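Side-chain contacts in type III restriction-modification enzyme EcoP15I Mod subunit (PDB 4ZCF), which methylates the adenine N6 in one strand of the DNA site 5'-CAGCAG-3' and, together with the Res subunit, is required for restriction: residues 400-405 and 418-423; 425-430 and 460-465; 447-452 and 496-501; 453-458 and 503-508; 482-485 and 489-492. All coordinates share one frame; numbering follows the deposited sequence.

Interaction 1 of 5, residues 400-405 and 418-423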
# COMPACT_ATOMS: atom_id res chain seq x y z
N THR A 400 23.08 -6.97 21.15
CA THR A 400 24.06 -7.89 21.75
C THR A 400 23.88 -7.90 23.28
O THR A 400 23.98 -8.95 23.90
CB THR A 400 25.49 -7.53 21.32
OG1 THR A 400 25.79 -6.20 21.74
CG2 THR A 400 25.71 -7.70 19.82
N ASN A 401 23.56 -6.74 23.86
CA ASN A 401 23.33 -6.58 25.29
C ASN A 401 22.06 -7.34 25.74
O ASN A 401 22.06 -8.01 26.76
CB ASN A 401 23.22 -5.09 25.62
CG ASN A 401 23.54 -4.75 27.05
OD1 ASN A 401 24.68 -4.37 27.38
ND2 ASN A 401 22.54 -4.85 27.92
N GLU A 402 20.98 -7.21 24.94
CA GLU A 402 19.67 -7.84 25.12
C GLU A 402 19.78 -9.37 25.12
O GLU A 402 19.15 -10.05 25.94
CB GLU A 402 18.73 -7.41 24.00
CG GLU A 402 18.19 -6.01 24.16
CD GLU A 402 17.63 -5.38 22.90
OE1 GLU A 402 17.40 -6.12 21.92
OE2 GLU A 402 17.39 -4.16 22.92
N LEU A 403 20.61 -9.88 24.19
CA LEU A 403 20.87 -11.29 23.98
C LEU A 403 21.87 -11.91 24.94
O LEU A 403 21.79 -13.12 25.20
CB LEU A 403 21.18 -11.60 22.51
CG LEU A 403 19.95 -11.62 21.59
CD1 LEU A 403 20.36 -11.50 20.13
CD2 LEU A 403 19.11 -12.88 21.79
N LYS A 404 22.79 -11.10 25.52
CA LYS A 404 23.73 -11.59 26.54
C LYS A 404 22.96 -11.71 27.87
O LYS A 404 23.33 -12.50 28.73
CB LYS A 404 24.98 -10.69 26.66
CG LYS A 404 26.16 -11.36 27.39
CD LYS A 404 26.96 -12.30 26.47
CE LYS A 404 27.58 -13.48 27.20
NZ LYS A 404 28.70 -13.09 28.10
N GLU A 405 21.88 -10.95 28.01
CA GLU A 405 20.98 -10.96 29.15
C GLU A 405 19.99 -12.15 29.04
O GLU A 405 19.43 -12.59 30.06
CB GLU A 405 20.22 -9.63 29.16
CG GLU A 405 19.43 -9.32 30.42
CD GLU A 405 19.05 -7.86 30.54
OE1 GLU A 405 19.92 -7.00 30.29
OE2 GLU A 405 17.88 -7.59 30.88
N LYS A 418 17.82 -7.69 15.56
CA LYS A 418 17.23 -6.39 15.78
C LYS A 418 17.07 -6.18 17.25
O LYS A 418 16.71 -7.11 17.99
CB LYS A 418 15.84 -6.27 15.11
CG LYS A 418 15.82 -6.25 13.58
CD LYS A 418 16.31 -4.95 12.98
CE LYS A 418 16.47 -5.09 11.51
NZ LYS A 418 17.66 -5.88 11.16
N THR A 419 17.23 -4.92 17.68
CA THR A 419 16.93 -4.54 19.04
C THR A 419 15.40 -4.45 19.23
O THR A 419 14.68 -4.10 18.31
CB THR A 419 17.72 -3.32 19.52
OG1 THR A 419 17.11 -2.86 20.72
CG2 THR A 419 17.75 -2.18 18.49
N ILE A 420 14.94 -4.81 20.42
CA ILE A 420 13.54 -4.77 20.85
C ILE A 420 13.04 -3.32 21.00
O ILE A 420 11.85 -3.08 20.89
CB ILE A 420 13.33 -5.65 22.13
CG1 ILE A 420 14.06 -5.05 23.38
CG2 ILE A 420 13.75 -7.12 21.88
CD1 ILE A 420 14.04 -5.86 24.72
N LYS A 421 13.97 -2.34 21.18
CA LYS A 421 13.67 -0.91 21.32
C LYS A 421 13.17 -0.20 20.02
O LYS A 421 12.56 0.88 20.08
CB LYS A 421 14.85 -0.15 21.95
CG LYS A 421 15.30 -0.65 23.32
CD LYS A 421 14.35 -0.29 24.45
CE LYS A 421 14.97 -0.51 25.82
NZ LYS A 421 15.03 -1.94 26.23
N LEU A 422 13.39 -0.85 18.86
CA LEU A 422 12.99 -0.33 17.56
C LEU A 422 11.52 -0.65 17.21
O LEU A 422 10.77 0.26 16.83
CB LEU A 422 13.94 -0.87 16.45
CG LEU A 422 13.55 -0.54 15.00
CD1 LEU A 422 13.87 0.92 14.66
CD2 LEU A 422 14.17 -1.50 14.04
N VAL A 423 11.14 -1.94 17.28
CA VAL A 423 9.81 -2.44 16.92
C VAL A 423 8.75 -2.08 17.93
O VAL A 423 7.57 -2.07 17.61
CB VAL A 423 9.85 -3.95 16.68
O HOH W 1 17.95 -2.70 25.01
O HOH W 2 17.30 -8.53 20.45

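Interaction 2 of 5, residues 425-430 and 460-465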
# COMPACT_ATOMS: atom_id res chain seq x y z
N ASP A 425 8.17 0.86 19.36
CA ASP A 425 7.53 2.10 18.99
C ASP A 425 6.61 1.96 17.78
O ASP A 425 5.49 2.48 17.83
CB ASP A 425 8.56 3.24 18.89
CG ASP A 425 9.10 3.70 20.25
OD1 ASP A 425 8.30 3.84 21.20
OD2 ASP A 425 10.32 3.93 20.35
N LEU A 426 7.04 1.20 16.73
CA LEU A 426 6.25 0.92 15.53
C LEU A 426 4.99 0.15 15.87
O LEU A 426 3.93 0.45 15.31
CB LEU A 426 7.03 0.15 14.45
CG LEU A 426 8.51 0.43 14.20
CD1 LEU A 426 9.04 -0.49 13.11
CD2 LEU A 426 8.76 1.90 13.86
N ILE A 427 5.09 -0.85 16.77
CA ILE A 427 3.91 -1.61 17.24
C ILE A 427 2.96 -0.65 17.99
O ILE A 427 1.76 -0.64 17.69
CB ILE A 427 4.26 -2.89 18.04
CG1 ILE A 427 5.02 -3.90 17.15
CG2 ILE A 427 2.99 -3.51 18.64
CD1 ILE A 427 5.59 -5.13 17.85
N SER A 428 3.49 0.19 18.88
CA SER A 428 2.68 1.18 19.61
C SER A 428 1.95 2.14 18.67
O SER A 428 0.79 2.44 18.93
CB SER A 428 3.52 1.96 20.62
OG SER A 428 4.13 1.12 21.58
N PHE A 429 2.62 2.65 17.59
CA PHE A 429 2.00 3.59 16.62
C PHE A 429 0.94 2.91 15.76
O PHE A 429 -0.22 3.36 15.78
CB PHE A 429 3.04 4.29 15.71
CG PHE A 429 3.80 5.40 16.38
CD1 PHE A 429 3.15 6.54 16.83
CD2 PHE A 429 5.17 5.30 16.60
CE1 PHE A 429 3.84 7.55 17.49
CE2 PHE A 429 5.86 6.29 17.30
CZ PHE A 429 5.20 7.43 17.71
N ALA A 430 1.33 1.84 15.00
CA ALA A 430 0.41 1.14 14.08
C ALA A 430 -0.81 0.58 14.78
O ALA A 430 -1.94 0.90 14.40
CB ALA A 430 1.14 0.07 13.28
N THR A 460 -2.74 -2.91 27.24
CA THR A 460 -2.03 -3.50 26.10
C THR A 460 -2.14 -5.02 26.10
O THR A 460 -1.72 -5.69 27.05
CB THR A 460 -0.58 -2.98 26.05
OG1 THR A 460 -0.58 -1.58 25.80
CG2 THR A 460 0.24 -3.66 25.00
N SER A 461 -2.72 -5.56 25.02
CA SER A 461 -2.90 -6.99 24.81
C SER A 461 -2.83 -7.32 23.32
O SER A 461 -3.84 -7.62 22.70
CB SER A 461 -4.19 -7.49 25.45
OG SER A 461 -5.31 -6.81 24.90
N TYR A 462 -1.62 -7.24 22.75
CA TYR A 462 -1.41 -7.65 21.36
C TYR A 462 -1.19 -9.16 21.38
O TYR A 462 -0.88 -9.73 22.43
CB TYR A 462 -0.16 -6.99 20.74
CG TYR A 462 -0.04 -5.50 20.92
CD1 TYR A 462 -0.88 -4.62 20.23
CD2 TYR A 462 0.97 -4.95 21.71
CE1 TYR A 462 -0.77 -3.24 20.39
CE2 TYR A 462 1.11 -3.57 21.84
CZ TYR A 462 0.22 -2.72 21.20
OH TYR A 462 0.34 -1.37 21.35
N GLN A 463 -1.32 -9.82 20.23
CA GLN A 463 -1.04 -11.24 20.13
C GLN A 463 0.04 -11.37 19.09
O GLN A 463 -0.02 -10.71 18.05
CB GLN A 463 -2.27 -12.03 19.70
CG GLN A 463 -3.52 -11.67 20.46
CD GLN A 463 -4.72 -11.98 19.62
OE1 GLN A 463 -5.10 -13.15 19.45
NE2 GLN A 463 -5.31 -10.93 19.05
N PHE A 464 1.04 -12.17 19.35
CA PHE A 464 2.07 -12.33 18.35
C PHE A 464 1.92 -13.66 17.62
O PHE A 464 1.53 -14.67 18.22
CB PHE A 464 3.50 -12.14 18.94
CG PHE A 464 4.09 -13.28 19.77
CD1 PHE A 464 4.48 -14.47 19.17
CD2 PHE A 464 4.36 -13.10 21.13
CE1 PHE A 464 5.06 -15.51 19.92
CE2 PHE A 464 4.94 -14.13 21.88
CZ PHE A 464 5.29 -15.32 21.27
N ILE A 465 2.27 -13.67 16.34
CA ILE A 465 2.37 -14.86 15.52
C ILE A 465 3.71 -14.67 14.84
O ILE A 465 3.91 -13.64 14.21
CB ILE A 465 1.21 -15.06 14.48
CG1 ILE A 465 -0.17 -15.03 15.12
CG2 ILE A 465 1.42 -16.33 13.66
CD1 ILE A 465 -1.33 -14.82 14.11

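Interaction 3 of 5, residues 447-452 and 496-501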
# COMPACT_ATOMS: atom_id res chain seq x y z
N THR A 447 10.43 -9.64 17.70
CA THR A 447 9.06 -9.09 17.64
C THR A 447 8.19 -9.68 18.73
O THR A 447 7.42 -8.97 19.36
CB THR A 447 8.48 -9.24 16.21
OG1 THR A 447 9.41 -8.72 15.28
CG2 THR A 447 7.20 -8.48 16.03
N ALA A 448 8.31 -10.98 18.95
CA ALA A 448 7.58 -11.75 19.95
C ALA A 448 7.94 -11.23 21.33
O ALA A 448 7.05 -10.92 22.10
CB ALA A 448 7.94 -13.22 19.80
N HIS A 449 9.25 -11.02 21.59
CA HIS A 449 9.79 -10.48 22.83
C HIS A 449 9.18 -9.10 23.10
O HIS A 449 8.65 -8.86 24.18
CB HIS A 449 11.33 -10.44 22.78
CG HIS A 449 12.00 -10.14 24.09
ND1 HIS A 449 13.35 -10.40 24.28
CD2 HIS A 449 11.50 -9.59 25.22
CE1 HIS A 449 13.63 -9.99 25.50
NE2 HIS A 449 12.55 -9.51 26.12
N THR A 450 9.22 -8.22 22.08
CA THR A 450 8.65 -6.88 22.11
C THR A 450 7.17 -6.91 22.51
O THR A 450 6.74 -6.02 23.23
CB THR A 450 8.90 -6.22 20.73
OG1 THR A 450 10.31 -6.09 20.51
CG2 THR A 450 8.21 -4.89 20.59
N VAL A 451 6.40 -7.92 22.08
CA VAL A 451 4.99 -8.08 22.46
C VAL A 451 4.90 -8.42 23.97
O VAL A 451 4.07 -7.84 24.67
CB VAL A 451 4.18 -9.04 21.54
CG1 VAL A 451 2.78 -9.28 22.08
CG2 VAL A 451 4.09 -8.48 20.11
N PHE A 452 5.80 -9.30 24.48
CA PHE A 452 5.87 -9.64 25.92
C PHE A 452 6.09 -8.37 26.74
O PHE A 452 5.27 -8.10 27.61
CB PHE A 452 6.95 -10.71 26.23
CG PHE A 452 6.69 -12.13 25.74
CD1 PHE A 452 5.42 -12.69 25.82
CD2 PHE A 452 7.73 -12.92 25.26
CE1 PHE A 452 5.19 -14.02 25.43
CE2 PHE A 452 7.49 -14.24 24.84
CZ PHE A 452 6.22 -14.77 24.93
N ILE A 496 10.93 -18.61 25.34
CA ILE A 496 10.76 -19.27 26.65
C ILE A 496 11.38 -18.38 27.74
O ILE A 496 10.70 -18.04 28.71
CB ILE A 496 11.33 -20.72 26.65
CG1 ILE A 496 10.33 -21.70 25.96
CG2 ILE A 496 11.68 -21.19 28.09
CD1 ILE A 496 10.94 -23.02 25.53
N ARG A 497 12.64 -17.95 27.53
CA ARG A 497 13.38 -17.08 28.45
C ARG A 497 12.74 -15.70 28.60
O ARG A 497 12.59 -15.22 29.73
CB ARG A 497 14.86 -17.00 28.06
CG ARG A 497 15.57 -18.33 28.27
CD ARG A 497 17.06 -18.21 28.10
NE ARG A 497 17.72 -19.51 27.94
CZ ARG A 497 19.02 -19.72 28.07
NH1 ARG A 497 19.82 -18.73 28.45
NH2 ARG A 497 19.52 -20.92 27.90
N ALA A 498 12.33 -15.10 27.48
CA ALA A 498 11.69 -13.80 27.39
C ALA A 498 10.30 -13.83 28.02
O ALA A 498 9.80 -12.79 28.45
CB ALA A 498 11.60 -13.38 25.93
N SER A 499 9.66 -15.01 28.02
CA SER A 499 8.34 -15.24 28.63
C SER A 499 8.48 -15.36 30.13
O SER A 499 7.60 -14.89 30.83
CB SER A 499 7.71 -16.53 28.10
OG SER A 499 6.45 -16.75 28.71
N LYS A 500 9.58 -16.01 30.62
CA LYS A 500 9.89 -16.28 32.03
C LYS A 500 10.14 -14.97 32.75
O LYS A 500 9.55 -14.73 33.81
CB LYS A 500 11.07 -17.24 32.15
N LYS A 501 10.92 -14.07 32.11
CA LYS A 501 11.05 -12.66 32.49
C LYS A 501 9.73 -12.17 31.84
O LYS A 501 9.27 -12.84 30.93
CB LYS A 501 12.23 -11.99 31.75
CG LYS A 501 13.57 -12.72 31.83
CD LYS A 501 14.65 -11.95 31.06
CE LYS A 501 15.99 -12.66 31.02
NZ LYS A 501 16.90 -12.25 32.12

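Interaction 4 of 5, residues 453-458 and 503-508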
# COMPACT_ATOMS: atom_id res chain seq x y z
N ASN A 453 7.11 -7.54 26.40
CA ASN A 453 7.39 -6.26 27.09
C ASN A 453 6.24 -5.25 27.01
O ASN A 453 5.99 -4.54 27.98
CB ASN A 453 8.63 -5.57 26.53
CG ASN A 453 9.94 -6.29 26.68
OD1 ASN A 453 10.96 -5.86 26.14
ND2 ASN A 453 9.96 -7.41 27.40
N LEU A 454 5.60 -5.13 25.82
CA LEU A 454 4.51 -4.18 25.65
C LEU A 454 3.29 -4.57 26.47
O LEU A 454 2.78 -3.73 27.19
CB LEU A 454 4.18 -3.94 24.16
CG LEU A 454 5.21 -3.12 23.33
CD1 LEU A 454 4.99 -3.31 21.81
CD2 LEU A 454 5.21 -1.63 23.71
N ASN A 455 2.85 -5.83 26.41
CA ASN A 455 1.70 -6.39 27.14
C ASN A 455 1.76 -6.26 28.66
O ASN A 455 0.71 -6.13 29.28
CB ASN A 455 1.45 -7.83 26.73
CG ASN A 455 0.73 -8.01 25.42
OD1 ASN A 455 0.54 -7.08 24.62
ND2 ASN A 455 0.29 -9.22 25.18
N ASN A 456 2.93 -6.28 29.24
CA ASN A 456 3.03 -6.20 30.68
C ASN A 456 3.27 -4.81 31.12
O ASN A 456 3.63 -4.59 32.23
CB ASN A 456 4.06 -7.18 31.26
CG ASN A 456 5.44 -6.80 30.92
OD1 ASN A 456 5.67 -5.80 30.30
ND2 ASN A 456 6.38 -7.59 31.33
N LYS A 457 3.11 -3.88 30.22
CA LYS A 457 2.55 -2.60 30.52
C LYS A 457 1.30 -2.42 29.72
O LYS A 457 1.39 -2.35 28.54
CB LYS A 457 3.57 -1.58 30.04
CG LYS A 457 3.05 -0.18 29.79
CD LYS A 457 2.70 0.00 28.34
CE LYS A 457 3.91 -0.03 27.46
NZ LYS A 457 3.32 -0.15 26.13
N ASN A 458 0.16 -2.26 30.35
CA ASN A 458 -1.07 -2.16 29.61
C ASN A 458 -1.96 -1.04 30.09
O ASN A 458 -1.85 -0.61 31.21
CB ASN A 458 -1.80 -3.50 29.59
N ARG A 503 6.55 -12.08 33.23
CA ARG A 503 5.44 -12.73 33.95
C ARG A 503 4.77 -14.01 33.41
O ARG A 503 3.57 -14.20 33.65
CB ARG A 503 4.40 -11.68 34.41
CG ARG A 503 4.96 -10.54 35.29
CD ARG A 503 5.65 -11.03 36.57
NE ARG A 503 4.72 -11.63 37.53
CZ ARG A 503 5.07 -12.11 38.72
NH1 ARG A 503 6.34 -12.07 39.11
NH2 ARG A 503 4.15 -12.61 39.53
N ASP A 504 5.56 -14.91 32.79
CA ASP A 504 5.09 -16.21 32.27
C ASP A 504 3.90 -16.08 31.31
O ASP A 504 2.94 -16.85 31.41
CB ASP A 504 4.79 -17.22 33.40
CG ASP A 504 5.99 -17.57 34.26
OD1 ASP A 504 6.84 -18.37 33.80
OD2 ASP A 504 6.06 -17.07 35.42
N GLN A 505 3.97 -15.12 30.36
CA GLN A 505 2.89 -14.92 29.39
C GLN A 505 2.61 -16.12 28.50
O GLN A 505 1.46 -16.30 28.08
CB GLN A 505 3.14 -13.69 28.53
CG GLN A 505 2.73 -12.41 29.23
CD GLN A 505 2.84 -11.20 28.35
OE1 GLN A 505 3.52 -10.23 28.70
NE2 GLN A 505 2.10 -11.20 27.24
N GLY A 506 3.65 -16.90 28.20
CA GLY A 506 3.57 -18.09 27.36
C GLY A 506 3.19 -17.87 25.91
O GLY A 506 2.72 -16.80 25.52
N PHE A 507 3.35 -18.94 25.11
CA PHE A 507 3.04 -19.01 23.68
C PHE A 507 2.86 -20.47 23.29
O PHE A 507 3.49 -21.35 23.89
CB PHE A 507 4.18 -18.36 22.84
CG PHE A 507 5.53 -19.04 22.95
CD1 PHE A 507 6.33 -18.86 24.07
CD2 PHE A 507 6.00 -19.87 21.93
CE1 PHE A 507 7.55 -19.52 24.18
CE2 PHE A 507 7.23 -20.51 22.04
CZ PHE A 507 8.00 -20.33 23.16
N LYS A 508 2.04 -20.73 22.24
CA LYS A 508 1.83 -22.07 21.71
C LYS A 508 2.72 -22.32 20.51
O LYS A 508 3.01 -21.39 19.75
CB LYS A 508 0.35 -22.30 21.38
CG LYS A 508 -0.48 -22.72 22.60
CD LYS A 508 -1.99 -22.58 22.43
CE LYS A 508 -2.63 -23.41 21.33
NZ LYS A 508 -4.09 -23.11 21.20

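Interaction 5 of 5, residues 482-485 and 489-492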
# COMPACT_ATOMS: atom_id res chain seq x y z
N HIS A 482 26.13 -25.64 21.81
CA HIS A 482 25.26 -25.60 22.99
C HIS A 482 24.03 -26.52 22.90
O HIS A 482 23.27 -26.62 23.86
CB HIS A 482 24.88 -24.16 23.34
CG HIS A 482 25.97 -23.41 24.05
ND1 HIS A 482 27.07 -22.91 23.37
CD2 HIS A 482 26.08 -23.08 25.36
CE1 HIS A 482 27.81 -22.30 24.28
NE2 HIS A 482 27.25 -22.36 25.49
N GLY A 483 23.88 -27.20 21.76
CA GLY A 483 22.78 -28.14 21.55
C GLY A 483 21.62 -27.62 20.72
O GLY A 483 20.58 -28.29 20.62
N TYR A 484 21.79 -26.43 20.12
CA TYR A 484 20.77 -25.84 19.25
C TYR A 484 21.16 -26.16 17.81
O TYR A 484 21.99 -25.47 17.22
CB TYR A 484 20.66 -24.32 19.48
CG TYR A 484 20.41 -23.93 20.92
CD1 TYR A 484 19.13 -23.93 21.45
CD2 TYR A 484 21.45 -23.46 21.72
CE1 TYR A 484 18.89 -23.52 22.76
CE2 TYR A 484 21.22 -23.05 23.03
CZ TYR A 484 19.94 -23.09 23.55
OH TYR A 484 19.71 -22.72 24.85
N ASN A 485 20.60 -27.27 17.28
CA ASN A 485 20.88 -27.77 15.93
C ASN A 485 20.17 -26.99 14.82
O ASN A 485 20.60 -27.09 13.66
CB ASN A 485 20.60 -29.29 15.82
CG ASN A 485 21.25 -30.12 16.91
OD1 ASN A 485 22.48 -30.26 16.97
ND2 ASN A 485 20.43 -30.66 17.80
N ASP A 489 15.24 -23.73 17.20
CA ASP A 489 15.54 -24.14 18.56
C ASP A 489 15.96 -22.96 19.44
O ASP A 489 15.50 -22.86 20.58
CB ASP A 489 16.63 -25.24 18.58
CG ASP A 489 16.24 -26.56 17.95
OD1 ASP A 489 15.07 -26.96 18.10
OD2 ASP A 489 17.13 -27.23 17.39
N LEU A 490 16.81 -22.06 18.89
CA LEU A 490 17.28 -20.83 19.56
C LEU A 490 16.15 -19.86 19.72
O LEU A 490 16.09 -19.16 20.74
CB LEU A 490 18.35 -20.13 18.73
CG LEU A 490 19.70 -20.78 18.61
CD1 LEU A 490 20.25 -20.52 17.23
CD2 LEU A 490 20.65 -20.27 19.72
N THR A 491 15.28 -19.77 18.68
CA THR A 491 14.10 -18.91 18.65
C THR A 491 13.14 -19.35 19.72
O THR A 491 12.71 -18.50 20.50
CB THR A 491 13.49 -18.87 17.24
OG1 THR A 491 14.48 -18.39 16.34
CG2 THR A 491 12.23 -18.00 17.15
N LYS A 492 12.79 -20.65 19.77
CA LYS A 492 11.87 -21.24 20.77
C LYS A 492 12.37 -20.95 22.19
O LYS A 492 11.61 -20.42 23.00
CB LYS A 492 11.69 -22.75 20.53
CG LYS A 492 10.76 -23.47 21.53
CD LYS A 492 10.87 -24.99 21.33
CE LYS A 492 9.86 -25.76 22.15
NZ LYS A 492 9.95 -27.22 21.89

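Interaction 1 of 5, residues 400-405 and 418-423
E402 meets T419 and I420 with the end of its side chain, a single carboxylate reaching from helix 399-404 to the start of helix 420-430. Its CG lies beside the backbone N (chi1 -76°) and the chain beyond is extended, which carries the carboxylate straight across the gap. The tight part lies against the buried T419 and I420. OE2 accepts from T419 OG1 at 2.6 Å, and OE1 takes the backbone N-H of I420 at 3.2 Å; both donors arrive on the syn side, the amide tilted 28° out of the carboxylate plane. T419 is the N-cap residue: its OG1 also accepts from K421 N at 3.2 Å, so the hydroxyl that holds the glutamate caps the helix as well. I420 slides past in the opposite direction, CG1 lying 3.6 Å from E402 CD. Placed at the N-terminal end of helix 420-430, the E402 carboxylate is probably favoured by the helix dipole. The looser part is bridged by two waters. One, toward the partly exposed K421, donates to E402 OE2 and accepts from K421 NZ, which stays 4.6 Å from OE2. Another donates to both E402 OE1 and K418 O. With these waters four bonds hold the carboxylate. K421 also packs on Y329 of the second subunit. K418 turns its side chain away to a salt bridge with D123, in the predicted S-adenosylmethionine-binding DPPY motif. Behind the cap, I420 rests on T446, H449 and N453 of helix 446-455, while T419 and L422 touch W226 of strand 220-227.

Interaction 2 of 5, residues 425-430 and 460-465
I427 lays its CG2 methyl over a face of the Y462 ring, a CH-pi contact with the methyl 3.8 Å from the ring centroid and 14° off the normal. The methyl is slightly displaced toward the rim, so that Y462 CE2 is its nearest ring atom, at 3.7 Å. The first torsion of I427 decides which branch does this: CG1 stands beside the backbone N (chi1 -63°), and CG2, opposite that N, drops onto the ring while the longer branch runs on into neighbouring side chains. Y462 leaves its strand toward the helix and crosses the I427 side chain, its phenol oxygen ending beside the next residue, with OH 3.9 Å from S428 CA. That is a van der Waals approach to the helix backbone; the hydroxyl's hydrogen-bond partner is the amide N of G433, in the turn between helix 420-430 and strand 434-439. This bond fixes the far end of the ring while the methyl covers a face. S428 OG is turned back to E424 O within its own helix. The arrangement is helix-on-sheet packing in the Rossmann-like methyltransferase core. Strand 461-468 runs parallel to strand 434-439, joined to it by backbone bonds such as S461 with G433 and Q463 with G435, and helix 446-455 makes the beta-alpha-beta crossover between these two strands. L454 of that helix touches both I427 and Y462, V437 of strand 434-439 meets I427 too, and L426 and A430 of helix 420-430 reach F196 on strand 193-199.

Interaction 3 of 5, residues 447-452 and 496-501
H449 swings CG opposite its backbone N (chi1 -170°) and F452, one turn on, sets CG beside its own N (chi1 -70°); the two rings thereby reach A498 and S499 on the neighbouring helix. A498 points its methyl squarely at the imidazole: CB stands 3.7 Å from the centroid of the H449 ring, only 7° off the normal, a CH-pi contact over the ring centre. The phenyl group lies alongside the next step of the helix. F452 CD2 is 4.0 Å from A498 CB and 3.8 Å from A498 O, which approaches the ring obliquely. At the other end of the ring CZ is 3.9 Å from S499 CB, with S499 CA over a face near the rim. The axes of the two segments run almost parallel, 9.6 Å apart, and the small alanine and serine lie opposite the two rings. F464 of strand 461-468 meets F452 edge-to-face. Helix 446-455 follows the glycine-rich loop of the methyltransferase fold; helix 487-500 is the connection from strand 461-468 to strand 508-514. Between these helices the contact is mainly van der Waals and CH-pi. Its polar atoms find hydrogen-bond partners outside the two segments: S499 OG turns off to G506 N, A498 O accepts from N502 ND2, and a weak bond of H449 ND1 with R494 NH1 would suit a neutral imidazole, with ND1 as acceptor.

Interaction 4 of 5, residues 453-458 and 503-508
N455 and Q505 join two helix-to-strand turns: the C-terminal end of helix 446-455, from which the chain leads to strand 461-468, and the loop between helix 487-500 and strand 508-514. Q505 reaches across with an extended chain, CG beside its backbone N (chi1 -81°), and brings its amide against N455. The two amide planes are only 12° apart, so the flat groups are nearly parallel, and Q505 CD lies 4.0 Å from N455 CB. The same amide group also lies against the CB of N456, the first residue beyond the helix. The asparagines have firmer polar partners elsewhere: N455 OD1 accepts from the backbone N of Y462, tying the helix end to the strand that follows, and N456 ND2 bonds to N502 OD1. On the loop side R503, D504 and G506 all have positive phi, a tight path that turns the chain from the helix into its strand. The contact lies at the surface, where N455, N456 and Q505 also touch a crystal neighbour. Inward, Q505 packs on H95 and F452, and the carbonyl of G506 accepts a hydrogen bond from S93 OG. F507 then turns into the core onto F464 of strand 461-468 and L495 and I496 of helix 487-500, just before K508 enters the sheet with backbone bonds to H95 and L97.

Interaction 5 of 5, residues 482-485 and 489-492
Y484 and D489 come within 5.5 Å, CA to CA, where the loop 482-485, turned by G483 at a positive phi of 101°, folds beside the first turns of helix 487-500. Y484 carries the contact. Its CG stands opposite the carbonyl carbon (chi1 -54°), which sends the ring toward the first turn of the helix, where its side chain crosses that of L490 at an oblique angle. L490 answers with its forked end: CG meets Y484 CB at 3.8 Å, and CD2 lies over a face of the ring, 4.1 Å from the centroid and displaced toward the rim in a CH-pi contact. Farther round the ring, Y484 CD1 is 4.0 Å from D489 CB and 3.9 Å from D489 O, so the phenol is packed against backbone as well as side chain. The carboxylate of D489 is turned away from the tyrosine; its OD2 accepts from T486 N, directly before the helix, which is consistent with the N3-to-N-cap half of a capping box. Along the same helix the tyrosine continues onto E493 and R497, one and two turns farther on, and it also touches F407. L490 reaches the loops at F414 and A479, and T491 and K492 lie against L97 of strand 96-99.

Overall arrangement
Interactions 1 to 4 gather round helix 446-455 in the Rossmann-like methyltransferase core. Interactions 1 and 2 follow each other on helix 420-430, with centres 17 Å apart; interactions 3 and 4, only 7 Å apart, run on down helix 446-455 and pair it with helix 487-500 and the loop beyond. Along the chain interaction 2 crosses both of these, since strand 461-468 lies between the two helices. Interaction 5 is nested within the loops that 3 and 4 close, 26 Å from interaction 2, at the opposite end of helix 487-500 from 3. Helices 420-430, 446-455 and 487-500 thus form a continuous layer on the sheet, tied near interaction 1 to the predicted cofactor site through K418.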